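Local coordinates for protein D-mandelate dehydrogenase (Rhodotorula graminis, PDB 2W2K) that is a D-2-hydroxyacid dehydrogenase named for D-mandelate, binds NAD(+), and probably interconverts 2-keto acids and D-2-hydroxy acids using a nicotinamide cofactor, at residues Ala13-Leu19 and Phe313-Arg318; Tyr67-Ala71 and Asp92-Leu96; Leu131-Arg137 and Met296-Thr300; Ala218-Val224 and Phe242-Lys247; Val226-Tyr230 and Arg257-Ile261. One frame throughout, in Å; residues are numbered along the deposited sequence. Where two conformers were deposited one is given.

Contact 1 of 5, residues Ala13-Leu19 and Phe313-Arg318; sequences ARHLDDL and FHEFER
E317 reaches from helix 310-330 to the loop that leads into helix 17-26. Its CB lies 4.0 Å from CD1 of L16. CG is set beside the backbone N, anti to the carbonyl carbon (chi1 -67°), and this extended chain brings CD and its two oxygens up to the N-H groups of R14, H15 and L16. OE2 accepts from R14 N at 2.8 Å in an almost straight bond, met on its syn side. OE1 takes two donors, H15 N at 3.0 Å and L16 N at 2.9 Å. The first comes from the syn side, the second nearly along the C-O axis. H15 ND1 adds a weak bond to OE2. This buried carboxylate thus holds the turn just before helix 17-26, whose N-cap position is L16. In this two-lobed dehydrogenase fold it joins a loop near the start of the chain to a helix near its end. Beside the carboxylate, H15, F313 and H314 form an aromatic cluster. CB of H15 lies over the face of the H314 ring, 3.9 Å from its centroid. CE1 of H15 touches CB of F313 at 3.5 Å. L16 CD1 packs against the helix backbone at H314 O and R318 N.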
# COMPACT_ATOMS: atom_id res chain seq x y z
N ALA B 13 -6.59 -31.51 -3.36
CA ALA B 13 -7.19 -30.16 -3.41
C ALA B 13 -7.56 -29.61 -2.02
O ALA B 13 -7.91 -30.37 -1.13
CB ALA B 13 -8.43 -30.14 -4.38
N ARG B 14 -7.47 -28.29 -1.85
CA ARG B 14 -7.84 -27.62 -0.58
C ARG B 14 -9.01 -26.63 -0.68
O ARG B 14 -9.55 -26.20 0.35
CB ARG B 14 -6.62 -26.88 0.02
CG ARG B 14 -5.47 -27.76 0.49
CD ARG B 14 -4.18 -26.93 0.68
NE ARG B 14 -3.00 -27.78 0.90
CZ ARG B 14 -1.77 -27.51 0.47
NH1 ARG B 14 -1.53 -26.40 -0.22
NH2 ARG B 14 -0.79 -28.36 0.71
N HIS B 15 -9.38 -26.23 -1.89
CA HIS B 15 -10.31 -25.10 -2.08
C HIS B 15 -11.58 -25.49 -2.84
O HIS B 15 -12.69 -25.15 -2.41
CB HIS B 15 -9.59 -23.89 -2.73
CG HIS B 15 -8.41 -23.40 -1.93
ND1 HIS B 15 -7.10 -23.73 -2.25
CD2 HIS B 15 -8.35 -22.66 -0.80
CE1 HIS B 15 -6.29 -23.20 -1.35
NE2 HIS B 15 -7.02 -22.54 -0.47
N LEU B 16 -11.42 -26.21 -3.95
CA LEU B 16 -12.53 -26.52 -4.85
C LEU B 16 -13.03 -27.95 -4.66
O LEU B 16 -12.78 -28.82 -5.50
CB LEU B 16 -12.12 -26.28 -6.31
CG LEU B 16 -11.73 -24.84 -6.70
CD1 LEU B 16 -11.54 -24.75 -8.22
CD2 LEU B 16 -12.75 -23.82 -6.23
N ASP B 17 -13.73 -28.19 -3.56
CA ASP B 17 -14.11 -29.57 -3.17
C ASP B 17 -15.02 -30.27 -4.21
O ASP B 17 -14.77 -31.43 -4.56
CB ASP B 17 -14.77 -29.58 -1.78
CG ASP B 17 -13.84 -29.06 -0.67
OD1 ASP B 17 -12.66 -29.48 -0.59
OD2 ASP B 17 -14.29 -28.22 0.14
N ASP B 18 -16.05 -29.57 -4.71
CA ASP B 18 -16.95 -30.11 -5.78
C ASP B 18 -16.23 -30.47 -7.11
O ASP B 18 -16.44 -31.55 -7.67
CB ASP B 18 -18.11 -29.14 -6.10
CG ASP B 18 -19.11 -28.98 -4.93
OD1 ASP B 18 -19.20 -29.87 -4.06
OD2 ASP B 18 -19.82 -27.96 -4.92
N LEU B 19 -15.38 -29.56 -7.60
CA LEU B 19 -14.60 -29.84 -8.81
C LEU B 19 -13.61 -31.00 -8.61
O LEU B 19 -13.44 -31.82 -9.52
CB LEU B 19 -13.87 -28.59 -9.32
CG LEU B 19 -13.42 -28.59 -10.80
CD1 LEU B 19 -14.62 -28.68 -11.76
CD2 LEU B 19 -12.54 -27.34 -11.11
N PHE B 313 -5.12 -19.21 -5.37
CA PHE B 313 -5.09 -20.67 -5.17
C PHE B 313 -6.36 -21.34 -5.74
O PHE B 313 -6.28 -22.44 -6.32
CB PHE B 313 -4.92 -21.03 -3.67
CG PHE B 313 -3.72 -20.41 -2.99
CD1 PHE B 313 -2.55 -20.12 -3.69
CD2 PHE B 313 -3.75 -20.15 -1.61
CE1 PHE B 313 -1.43 -19.55 -3.03
CE2 PHE B 313 -2.64 -19.58 -0.95
CZ PHE B 313 -1.49 -19.29 -1.66
N HIS B 314 -7.52 -20.68 -5.60
CA HIS B 314 -8.77 -21.14 -6.26
C HIS B 314 -8.55 -21.28 -7.78
O HIS B 314 -8.95 -22.29 -8.41
CB HIS B 314 -9.92 -20.14 -6.02
CG HIS B 314 -10.67 -20.34 -4.73
ND1 HIS B 314 -10.04 -20.43 -3.50
CD2 HIS B 314 -11.99 -20.44 -4.48
CE1 HIS B 314 -10.95 -20.60 -2.55
NE2 HIS B 314 -12.14 -20.60 -3.12
N GLU B 315 -7.93 -20.26 -8.39
CA GLU B 315 -7.68 -20.30 -9.83
C GLU B 315 -6.60 -21.34 -10.26
O GLU B 315 -6.74 -21.94 -11.34
CB GLU B 315 -7.47 -18.88 -10.40
CG GLU B 315 -7.40 -18.79 -11.93
CD GLU B 315 -8.76 -18.88 -12.67
OE1 GLU B 315 -9.83 -19.14 -12.04
OE2 GLU B 315 -8.73 -18.68 -13.91
N PHE B 316 -5.56 -21.55 -9.43
CA PHE B 316 -4.58 -22.66 -9.67
C PHE B 316 -5.32 -24.03 -9.75
O PHE B 316 -5.10 -24.82 -10.67
CB PHE B 316 -3.47 -22.78 -8.57
CG PHE B 316 -2.42 -21.69 -8.59
CD1 PHE B 316 -2.22 -20.85 -9.70
CD2 PHE B 316 -1.60 -21.51 -7.47
CE1 PHE B 316 -1.21 -19.82 -9.67
CE2 PHE B 316 -0.61 -20.51 -7.43
CZ PHE B 316 -0.41 -19.67 -8.55
N GLU B 317 -6.18 -24.32 -8.76
CA GLU B 317 -6.98 -25.57 -8.75
C GLU B 317 -7.93 -25.66 -9.95
O GLU B 317 -7.99 -26.72 -10.59
CB GLU B 317 -7.73 -25.72 -7.40
CG GLU B 317 -6.75 -25.94 -6.22
CD GLU B 317 -7.40 -26.40 -4.91
OE1 GLU B 317 -8.64 -26.52 -4.83
OE2 GLU B 317 -6.61 -26.64 -3.94
N ARG B 318 -8.65 -24.58 -10.27
CA ARG B 318 -9.56 -24.59 -11.46
C ARG B 318 -8.81 -24.82 -12.79
O ARG B 318 -9.24 -25.64 -13.60
CB ARG B 318 -10.41 -23.30 -11.56
CG ARG B 318 -11.53 -23.37 -12.68
CD ARG B 318 -12.21 -21.99 -12.90
NE ARG B 318 -11.36 -21.06 -13.65
CZ ARG B 318 -11.25 -21.02 -14.98
NH1 ARG B 318 -11.93 -21.87 -15.76
NH2 ARG B 318 -10.45 -20.13 -15.55

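Contact 2 of 5, residues Tyr67-Ala71 and Asp92-Leu96; sequences YPWNA and DWLDL
W69 N donates to W93 O at 2.9 Å, nearly in line with the carbonyl bond. W69 O in turn accepts from D95 N at 3.0 Å. Both backbone polar groups of W69 are used, and they make a single beta bridge between W69 and L94. The two segments run in nearly the same direction here. Each follows a strand of the parallel sheet, 54-57 and 83-86, and each leads into a helix. N70 and D95 are the N-caps of those helices: N70 OD1 accepts from L73 N, and D95 OD1 from A98 N. The other carboxylate oxygen, D95 OD2, accepts from a water that itself accepts from A71 N. The aromatic side of the contact is a cluster of Y67, W69 and W93. Y67 and the five-membered ring of W93 form an offset stack, centroids 4.0 Å apart and planes at 4°. CB of W93 also sits over the Y67 face, 3.7 Å from its centroid. W93 takes the position between backbone N and carbonyl carbon (chi1 50°), which lays the indole along Y67. Its six-membered ring turns an edge to the face of W69 in an offset edge-to-face pair, planes at 67°. L94 CD1 meets W69 CB at 3.8 Å. The hydroxyl of Y67 is hydrogen-bonded to K57, and W69 NE1 to S66.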
# COMPACT_ATOMS: atom_id res chain seq x y z
N TYR B 67 11.98 -32.44 -7.18
CA TYR B 67 12.82 -31.56 -8.00
C TYR B 67 14.31 -32.02 -8.01
O TYR B 67 14.79 -32.59 -7.03
CB TYR B 67 12.78 -30.10 -7.51
CG TYR B 67 11.46 -29.32 -7.52
CD1 TYR B 67 10.30 -29.81 -8.14
CD2 TYR B 67 11.40 -28.07 -6.89
CE1 TYR B 67 9.08 -29.05 -8.11
CE2 TYR B 67 10.22 -27.32 -6.87
CZ TYR B 67 9.07 -27.81 -7.48
OH TYR B 67 7.92 -27.05 -7.42
N PRO B 68 15.04 -31.77 -9.12
CA PRO B 68 14.57 -31.18 -10.38
C PRO B 68 13.92 -32.22 -11.30
O PRO B 68 14.23 -33.43 -11.19
CB PRO B 68 15.87 -30.68 -11.03
CG PRO B 68 16.92 -31.68 -10.57
CD PRO B 68 16.49 -32.06 -9.16
N TRP B 69 13.02 -31.75 -12.17
CA TRP B 69 12.54 -32.53 -13.31
C TRP B 69 13.57 -32.37 -14.45
O TRP B 69 13.35 -31.66 -15.44
CB TRP B 69 11.08 -32.12 -13.70
CG TRP B 69 10.04 -32.74 -12.75
CD1 TRP B 69 9.88 -32.47 -11.40
CD2 TRP B 69 9.04 -33.74 -13.07
NE1 TRP B 69 8.86 -33.23 -10.88
CE2 TRP B 69 8.33 -34.02 -11.88
CE3 TRP B 69 8.70 -34.43 -14.24
CZ2 TRP B 69 7.29 -34.97 -11.82
CZ3 TRP B 69 7.64 -35.38 -14.19
CH2 TRP B 69 6.96 -35.63 -12.98
N ASN B 70 14.72 -33.02 -14.26
CA ASN B 70 15.81 -33.00 -15.24
C ASN B 70 15.65 -34.06 -16.34
O ASN B 70 14.72 -34.88 -16.29
CB ASN B 70 17.21 -33.09 -14.56
CG ASN B 70 17.42 -34.35 -13.70
OD1 ASN B 70 16.61 -35.28 -13.70
ND2 ASN B 70 18.53 -34.39 -12.97
N ALA B 71 16.56 -34.05 -17.32
CA ALA B 71 16.57 -35.06 -18.39
C ALA B 71 16.58 -36.52 -17.89
O ALA B 71 15.88 -37.38 -18.47
CB ALA B 71 17.76 -34.81 -19.34
N ASP B 92 11.91 -22.77 -12.68
CA ASP B 92 13.33 -23.10 -12.74
C ASP B 92 13.59 -24.61 -12.57
O ASP B 92 14.69 -25.07 -12.86
CB ASP B 92 14.10 -22.32 -11.68
N TRP B 93 12.61 -25.37 -12.09
CA TRP B 93 12.78 -26.80 -11.77
C TRP B 93 12.52 -27.79 -12.94
O TRP B 93 12.78 -28.98 -12.80
CB TRP B 93 11.90 -27.19 -10.57
CG TRP B 93 10.45 -26.77 -10.68
CD1 TRP B 93 9.89 -25.61 -10.19
CD2 TRP B 93 9.38 -27.50 -11.31
NE1 TRP B 93 8.56 -25.57 -10.47
CE2 TRP B 93 8.20 -26.70 -11.16
CE3 TRP B 93 9.28 -28.74 -11.97
CZ2 TRP B 93 6.95 -27.10 -11.66
CZ3 TRP B 93 8.01 -29.14 -12.47
CH2 TRP B 93 6.87 -28.32 -12.31
N LEU B 94 12.06 -27.28 -14.09
CA LEU B 94 11.63 -28.14 -15.21
C LEU B 94 12.46 -27.98 -16.50
O LEU B 94 12.64 -26.86 -16.99
CB LEU B 94 10.15 -27.90 -15.55
CG LEU B 94 9.50 -28.68 -16.72
CD1 LEU B 94 9.33 -30.14 -16.37
CD2 LEU B 94 8.13 -28.07 -17.08
N ASP B 95 12.94 -29.11 -17.05
CA ASP B 95 13.59 -29.15 -18.37
C ASP B 95 12.48 -29.32 -19.42
O ASP B 95 12.13 -30.45 -19.83
CB ASP B 95 14.65 -30.28 -18.45
CG ASP B 95 15.46 -30.26 -19.76
OD1 ASP B 95 15.00 -29.70 -20.78
OD2 ASP B 95 16.57 -30.88 -19.79
N LEU B 96 11.90 -28.18 -19.82
CA LEU B 96 10.73 -28.19 -20.73
C LEU B 96 11.02 -28.77 -22.13
O LEU B 96 10.17 -29.47 -22.72
CB LEU B 96 10.10 -26.78 -20.85
CG LEU B 96 8.83 -26.60 -21.70
CD1 LEU B 96 7.66 -27.53 -21.24
CD2 LEU B 96 8.40 -25.13 -21.69
O HOH W 1 17.81 -31.18 -17.48

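Contact 3 of 5, residues Leu131-Arg137 and Met296-Thr300; sequences LASYSER and MKHVT
H298 points an edge of its imidazole toward the face of Y134. The pair is an offset edge-to-face arrangement, centroids 5.0 Å apart and planes at 75°. CE1 of H298 comes closest, 3.6 Å from Y134 CD2. One face of the imidazole carries L131 CD2, 3.8 Å from the ring centroid. K297 CB covers the opposite face. A water in the imidazole plane joins H298 ND1 to the backbone N of Y134. K297 runs alongside Y134 and points the same way, its chain extended beyond CG. Its CE ends 3.4 Å from Y134 OH. E153 of helix 144-154 then receives both tips: it forms a salt bridge with K297 NZ and a hydrogen bond with Y134 OH. The contact sets the start of helix 132-139 against the loop that enters strand 299-301, an outermost strand, within this chain, of the parallel sheet in the Rossmann-type NAD-binding domain. R137 adds one cross-link. Its chain bends at chi3 (-47°), and NH2 donates to K297 O at 2.8 Å with the oxygen close to the guanidinium plane. Nearer the sheet, S133 CB meets T300 OG1 at 3.4 Å. T300 OG1 is hydrogen-bonded to S127, whereas S133 OG bonds an acidic side chain of a neighbouring subunit.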
# COMPACT_ATOMS: atom_id res chain seq x y z
N LEU B 131 8.27 6.07 3.20
CA LEU B 131 9.19 5.53 4.24
C LEU B 131 8.41 4.81 5.38
O LEU B 131 8.72 4.95 6.57
CB LEU B 131 10.15 6.64 4.78
CG LEU B 131 10.86 7.43 3.65
CD1 LEU B 131 11.66 8.62 4.19
CD2 LEU B 131 11.74 6.51 2.77
N ALA B 132 7.42 4.02 4.99
CA ALA B 132 6.50 3.37 5.95
C ALA B 132 7.15 2.22 6.72
O ALA B 132 6.79 1.94 7.88
CB ALA B 132 5.24 2.90 5.23
N SER B 133 8.10 1.54 6.08
CA SER B 133 8.82 0.43 6.70
C SER B 133 9.59 0.89 7.95
O SER B 133 9.54 0.25 9.01
CB SER B 133 9.73 -0.27 5.69
OG SER B 133 10.35 -1.41 6.28
N TYR B 134 10.29 2.02 7.81
CA TYR B 134 11.01 2.68 8.91
C TYR B 134 10.04 3.14 10.02
O TYR B 134 10.31 2.95 11.22
CB TYR B 134 11.80 3.87 8.35
CG TYR B 134 12.69 4.63 9.32
CD1 TYR B 134 13.72 3.98 10.02
CD2 TYR B 134 12.53 6.01 9.50
CE1 TYR B 134 14.56 4.69 10.91
CE2 TYR B 134 13.37 6.73 10.37
CZ TYR B 134 14.38 6.06 11.07
OH TYR B 134 15.22 6.75 11.92
N SER B 135 8.92 3.75 9.62
CA SER B 135 7.88 4.16 10.55
C SER B 135 7.32 2.99 11.39
O SER B 135 7.11 3.15 12.60
CB SER B 135 6.74 4.89 9.80
OG SER B 135 5.82 5.52 10.69
N GLU B 136 7.07 1.83 10.76
CA GLU B 136 6.60 0.63 11.51
C GLU B 136 7.61 0.22 12.60
O GLU B 136 7.24 -0.02 13.76
CB GLU B 136 6.30 -0.56 10.58
CG GLU B 136 5.09 -0.38 9.63
CD GLU B 136 4.46 -1.73 9.14
OE1 GLU B 136 4.54 -2.75 9.86
OE2 GLU B 136 3.86 -1.76 8.03
N ARG B 137 8.89 0.15 12.23
CA ARG B 137 9.93 -0.26 13.21
C ARG B 137 10.05 0.68 14.41
O ARG B 137 10.22 0.22 15.55
CB ARG B 137 11.29 -0.49 12.52
CG ARG B 137 11.27 -1.76 11.69
CD ARG B 137 12.64 -2.31 11.30
NE ARG B 137 13.59 -1.33 10.77
CZ ARG B 137 13.58 -0.82 9.54
NH1 ARG B 137 12.65 -1.14 8.66
NH2 ARG B 137 14.51 0.04 9.21
N MET B 296 19.84 -1.55 7.22
CA MET B 296 19.63 -0.17 6.78
C MET B 296 18.28 0.41 7.21
O MET B 296 17.42 -0.32 7.67
CB MET B 296 19.76 -0.07 5.27
CG MET B 296 21.15 -0.32 4.77
SD MET B 296 21.23 -0.06 3.01
CE MET B 296 22.86 -0.73 2.69
N LYS B 297 18.11 1.72 7.06
CA LYS B 297 16.84 2.38 7.43
C LYS B 297 15.66 2.09 6.50
O LYS B 297 14.55 1.77 6.96
CB LYS B 297 17.02 3.91 7.51
CG LYS B 297 17.55 4.43 8.85
CD LYS B 297 17.65 5.95 8.86
CE LYS B 297 18.18 6.48 10.19
NZ LYS B 297 18.31 7.96 10.18
N HIS B 298 15.89 2.20 5.19
CA HIS B 298 14.80 2.35 4.23
C HIS B 298 14.66 1.24 3.16
O HIS B 298 14.28 1.50 2.00
CB HIS B 298 14.88 3.75 3.57
CG HIS B 298 14.73 4.90 4.54
ND1 HIS B 298 13.68 5.00 5.43
CD2 HIS B 298 15.48 6.01 4.72
CE1 HIS B 298 13.80 6.12 6.13
NE2 HIS B 298 14.89 6.75 5.71
N VAL B 299 14.95 -0.01 3.53
CA VAL B 299 14.72 -1.14 2.60
C VAL B 299 13.52 -1.98 3.08
O VAL B 299 13.55 -2.55 4.18
CB VAL B 299 15.99 -2.04 2.41
CG1 VAL B 299 15.75 -3.12 1.33
CG2 VAL B 299 17.22 -1.21 2.03
N THR B 300 12.47 -2.04 2.27
CA THR B 300 11.26 -2.83 2.55
C THR B 300 11.49 -4.27 2.03
O THR B 300 11.84 -4.47 0.85
CB THR B 300 9.97 -2.20 1.87
OG1 THR B 300 9.78 -0.84 2.29
CG2 THR B 300 8.70 -3.04 2.18
O HOH W 2 11.28 2.91 5.09

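Contact 4 of 5, residues Ala218-Val224 and Phe242-Lys247; sequences ARRSDCV and FFAAMK
A218 CB sits over the centre of the F242 ring, 3.7 Å from the centroid and close to the ring normal. The same methyl touches A245 CB at 3.9 Å and M246 CG at 3.8 Å, so it is packed among three side chains. F242 has CG anti to its backbone N (chi1 -170°), which swings the ring across A218. V224 CG2 reaches the ring at its edge and also meets M246 CE at 3.7 Å. This apolar core lies between helix 214-220 and two elements of a beta-alpha-beta unit of the Rossmann-type domain, strand 223-226 and helix 240-245; strand 250-254 completes the unit. The other side is polar and looser. No direct hydrogen bond crosses the contact. One water accepts from K247 N and donates to A218 O and S221 O. A second links R219 NH1 to A245 O. K247 NZ forms only a long salt bridge with D222 OD1, at 3.7 Å, while D222 OD2 accepts from V165 N. The one close approach here is K247 CE, 3.1 Å from S221 O.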
# COMPACT_ATOMS: atom_id res chain seq x y z
N ALA B 218 16.02 4.31 -16.89
CA ALA B 218 16.60 4.65 -15.57
C ALA B 218 16.64 6.18 -15.30
O ALA B 218 16.22 6.65 -14.24
CB ALA B 218 18.01 4.02 -15.42
N ARG B 219 17.12 6.94 -16.29
CA ARG B 219 17.29 8.39 -16.14
C ARG B 219 15.96 9.14 -15.95
O ARG B 219 15.92 10.19 -15.27
CB ARG B 219 18.05 8.95 -17.36
CG ARG B 219 18.43 10.42 -17.24
CD ARG B 219 19.23 10.93 -18.46
NE ARG B 219 19.41 12.38 -18.34
CZ ARG B 219 20.37 12.99 -17.62
NH1 ARG B 219 21.28 12.30 -16.95
NH2 ARG B 219 20.40 14.31 -17.58
N ARG B 220 14.90 8.64 -16.57
CA ARG B 220 13.58 9.35 -16.58
C ARG B 220 12.75 9.12 -15.30
O ARG B 220 11.78 9.85 -15.04
CB ARG B 220 12.75 8.95 -17.82
CG ARG B 220 13.34 9.35 -19.22
CD ARG B 220 13.21 10.86 -19.54
NE ARG B 220 11.81 11.27 -19.65
CZ ARG B 220 11.04 11.06 -20.73
NH1 ARG B 220 11.53 10.49 -21.84
NH2 ARG B 220 9.77 11.44 -20.69
N SER B 221 13.13 8.11 -14.51
CA SER B 221 12.23 7.58 -13.44
C SER B 221 12.41 8.18 -12.04
O SER B 221 13.53 8.48 -11.62
CB SER B 221 12.38 6.04 -13.35
OG SER B 221 12.17 5.43 -14.62
N ASP B 222 11.30 8.32 -11.31
CA ASP B 222 11.33 8.60 -9.86
C ASP B 222 11.24 7.29 -9.05
O ASP B 222 11.88 7.16 -7.98
CB ASP B 222 10.21 9.58 -9.47
CG ASP B 222 10.39 10.97 -10.11
OD1 ASP B 222 11.41 11.64 -9.81
OD2 ASP B 222 9.51 11.38 -10.91
N CYS B 223 10.47 6.33 -9.56
CA CYS B 223 10.49 4.95 -9.04
C CYS B 223 10.48 3.95 -10.21
O CYS B 223 9.62 4.03 -11.10
CB CYS B 223 9.25 4.70 -8.14
SG CYS B 223 9.22 3.07 -7.25
N VAL B 224 11.42 3.00 -10.20
CA VAL B 224 11.46 1.90 -11.21
C VAL B 224 10.66 0.67 -10.71
O VAL B 224 10.79 0.29 -9.54
CB VAL B 224 12.93 1.52 -11.57
CG1 VAL B 224 13.01 0.23 -12.41
CG2 VAL B 224 13.64 2.68 -12.31
N PHE B 242 23.06 0.53 -14.66
CA PHE B 242 21.67 0.96 -14.53
C PHE B 242 21.53 1.96 -13.37
O PHE B 242 20.91 3.03 -13.55
CB PHE B 242 20.72 -0.23 -14.30
CG PHE B 242 19.24 0.13 -14.39
CD1 PHE B 242 18.56 -0.02 -15.58
CD2 PHE B 242 18.55 0.63 -13.27
CE1 PHE B 242 17.19 0.32 -15.70
CE2 PHE B 242 17.16 0.94 -13.35
CZ PHE B 242 16.48 0.80 -14.58
N PHE B 243 22.08 1.61 -12.21
CA PHE B 243 22.03 2.49 -11.03
C PHE B 243 22.80 3.80 -11.27
O PHE B 243 22.33 4.90 -10.86
CB PHE B 243 22.50 1.80 -9.74
CG PHE B 243 21.59 0.68 -9.28
CD1 PHE B 243 20.23 0.93 -8.98
CD2 PHE B 243 22.08 -0.63 -9.13
CE1 PHE B 243 19.37 -0.11 -8.56
CE2 PHE B 243 21.23 -1.68 -8.70
CZ PHE B 243 19.88 -1.41 -8.41
N ALA B 244 23.95 3.72 -11.95
CA ALA B 244 24.69 4.95 -12.35
C ALA B 244 23.83 5.92 -13.15
O ALA B 244 23.95 7.18 -13.00
CB ALA B 244 26.02 4.60 -13.10
N ALA B 245 22.94 5.37 -13.99
CA ALA B 245 22.03 6.19 -14.83
C ALA B 245 20.82 6.78 -14.09
O ALA B 245 20.25 7.76 -14.57
CB ALA B 245 21.58 5.41 -16.11
N MET B 246 20.47 6.23 -12.92
CA MET B 246 19.33 6.74 -12.13
C MET B 246 19.57 8.13 -11.52
O MET B 246 20.71 8.54 -11.30
CB MET B 246 18.90 5.72 -11.05
CG MET B 246 18.33 4.42 -11.65
SD MET B 246 17.73 3.23 -10.40
CE MET B 246 16.16 3.99 -9.91
N LYS B 247 18.49 8.86 -11.24
CA LYS B 247 18.66 10.19 -10.63
C LYS B 247 18.95 10.09 -9.12
O LYS B 247 18.54 9.12 -8.48
CB LYS B 247 17.49 11.12 -10.95
CG LYS B 247 16.19 10.79 -10.36
CD LYS B 247 15.09 11.74 -10.89
CE LYS B 247 14.62 11.28 -12.25
NZ LYS B 247 13.57 12.14 -12.81
O HOH W 3 15.99 7.37 -11.62
O HOH W 4 21.80 9.52 -16.37

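Contact 5 of 5, residues Val226-Tyr230 and Arg257-Ile261; sequences VSVPY and RGPVI
Y230 and P259 cross at about a right angle. P259 CB makes the close approach at the hydroxyl end, 3.4 Å from Y230 OH, while P259 CD lies more loosely over one face of the phenol ring, near its rim. CG of Y230 is anti to the backbone N (chi1 179°), which leans the ring toward the 3-10 turn 258-260. R257 also crosses Y230 at roughly a right angle, and its CG meets Y230 CB at 3.6 Å. Its guanidinium leads away to the carbonyls of G90 and, more weakly, A89. V260 and Y230 run in opposite directions, with V260 CG2 3.8 Å from Y230 CD1. The other branch, V260 CG1, packs on V226 CG1 at 3.7 Å and on V228 CG2 at 4.1 Å. I261 and V226 cross obliquely, with I261 CD1 4.1 Å from V226 CG2. No hydrogen bond joins the segments. V228 is an NAD(+)-binding residue, so the contact borders the cofactor site. The two loops follow the adjacent parallel strands 223-226 and 250-254, and lead on toward helices 240-245 and 263-271.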
# COMPACT_ATOMS: atom_id res chain seq x y z
N VAL B 226 10.29 -3.34 -11.58
CA VAL B 226 10.83 -4.52 -12.33
C VAL B 226 9.77 -5.64 -12.44
O VAL B 226 9.37 -6.23 -11.43
CB VAL B 226 12.17 -5.07 -11.69
CG1 VAL B 226 12.77 -6.25 -12.52
CG2 VAL B 226 13.22 -3.92 -11.52
N SER B 227 9.35 -5.96 -13.67
CA SER B 227 8.38 -7.06 -13.94
C SER B 227 8.64 -7.67 -15.34
O SER B 227 8.00 -7.28 -16.33
CB SER B 227 6.93 -6.56 -13.82
OG SER B 227 5.99 -7.64 -13.90
N VAL B 228 9.57 -8.64 -15.40
CA VAL B 228 9.96 -9.33 -16.64
C VAL B 228 10.16 -10.82 -16.33
O VAL B 228 10.43 -11.18 -15.17
CB VAL B 228 11.31 -8.78 -17.24
CG1 VAL B 228 11.14 -7.39 -17.86
CG2 VAL B 228 12.45 -8.79 -16.21
N PRO B 229 10.08 -11.68 -17.36
CA PRO B 229 10.39 -13.12 -17.16
C PRO B 229 11.87 -13.33 -16.83
O PRO B 229 12.72 -12.65 -17.43
CB PRO B 229 10.07 -13.74 -18.54
CG PRO B 229 9.26 -12.73 -19.27
CD PRO B 229 9.67 -11.38 -18.75
N TYR B 230 12.17 -14.24 -15.89
CA TYR B 230 13.56 -14.56 -15.52
C TYR B 230 14.13 -15.68 -16.42
O TYR B 230 13.53 -16.76 -16.55
CB TYR B 230 13.68 -14.96 -14.02
CG TYR B 230 15.09 -15.31 -13.59
CD1 TYR B 230 16.16 -14.47 -13.86
CD2 TYR B 230 15.36 -16.48 -12.88
CE1 TYR B 230 17.49 -14.81 -13.48
CE2 TYR B 230 16.67 -16.83 -12.48
CZ TYR B 230 17.73 -15.98 -12.78
OH TYR B 230 19.03 -16.33 -12.39
N ARG B 257 11.82 -11.97 -10.31
CA ARG B 257 12.63 -12.96 -9.59
C ARG B 257 13.87 -12.28 -8.98
O ARG B 257 14.35 -11.25 -9.48
CB ARG B 257 13.03 -14.14 -10.50
CG ARG B 257 11.87 -15.10 -10.88
CD ARG B 257 11.38 -15.95 -9.68
NE ARG B 257 9.97 -16.32 -9.86
CZ ARG B 257 9.54 -17.42 -10.47
NH1 ARG B 257 10.40 -18.30 -10.98
NH2 ARG B 257 8.23 -17.64 -10.58
N GLY B 258 14.39 -12.84 -7.89
CA GLY B 258 15.51 -12.23 -7.14
C GLY B 258 16.76 -11.86 -7.96
O GLY B 258 17.22 -10.72 -7.88
N PRO B 259 17.32 -12.81 -8.75
CA PRO B 259 18.54 -12.49 -9.51
C PRO B 259 18.40 -11.49 -10.67
O PRO B 259 19.41 -11.19 -11.31
CB PRO B 259 19.00 -13.86 -10.04
CG PRO B 259 18.34 -14.87 -9.09
CD PRO B 259 16.97 -14.24 -8.91
N VAL B 260 17.20 -10.98 -10.95
CA VAL B 260 17.06 -9.93 -12.00
C VAL B 260 17.83 -8.64 -11.60
O VAL B 260 18.37 -7.92 -12.48
CB VAL B 260 15.58 -9.68 -12.42
CG1 VAL B 260 15.47 -8.53 -13.46
CG2 VAL B 260 14.95 -10.96 -12.97
N ILE B 261 17.91 -8.39 -10.29
CA ILE B 261 18.73 -7.28 -9.73
C ILE B 261 19.98 -7.80 -9.00
O ILE B 261 19.87 -8.68 -8.14
CB ILE B 261 17.93 -6.40 -8.73
CG1 ILE B 261 16.63 -5.86 -9.38
CG2 ILE B 261 18.81 -5.23 -8.21
CD1 ILE B 261 15.76 -4.93 -8.44

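In the fold
Contacts 1 and 2 are surface contacts of the lobe built on the five-stranded sheet. Contacts 3, 4 and 5 are partly buried and belong to the seven-stranded NAD-binding domain. Contact 5 lies nearest the chain centre; it has no hydrogen bond between its segments and is mostly apolar. Contacts 4 and 5 both draw on strand 223-226, and they touch through F243 and I261. Water bridges mark the outer side of contact 4. Contact 3 lies at an outermost strand of the same sheet and meets the neighbouring subunit. Contact 1 relies on a carboxylate gripping backbone N-H groups, contact 2 on stacked rings and a beta bridge. Their centres are about 25 Å apart.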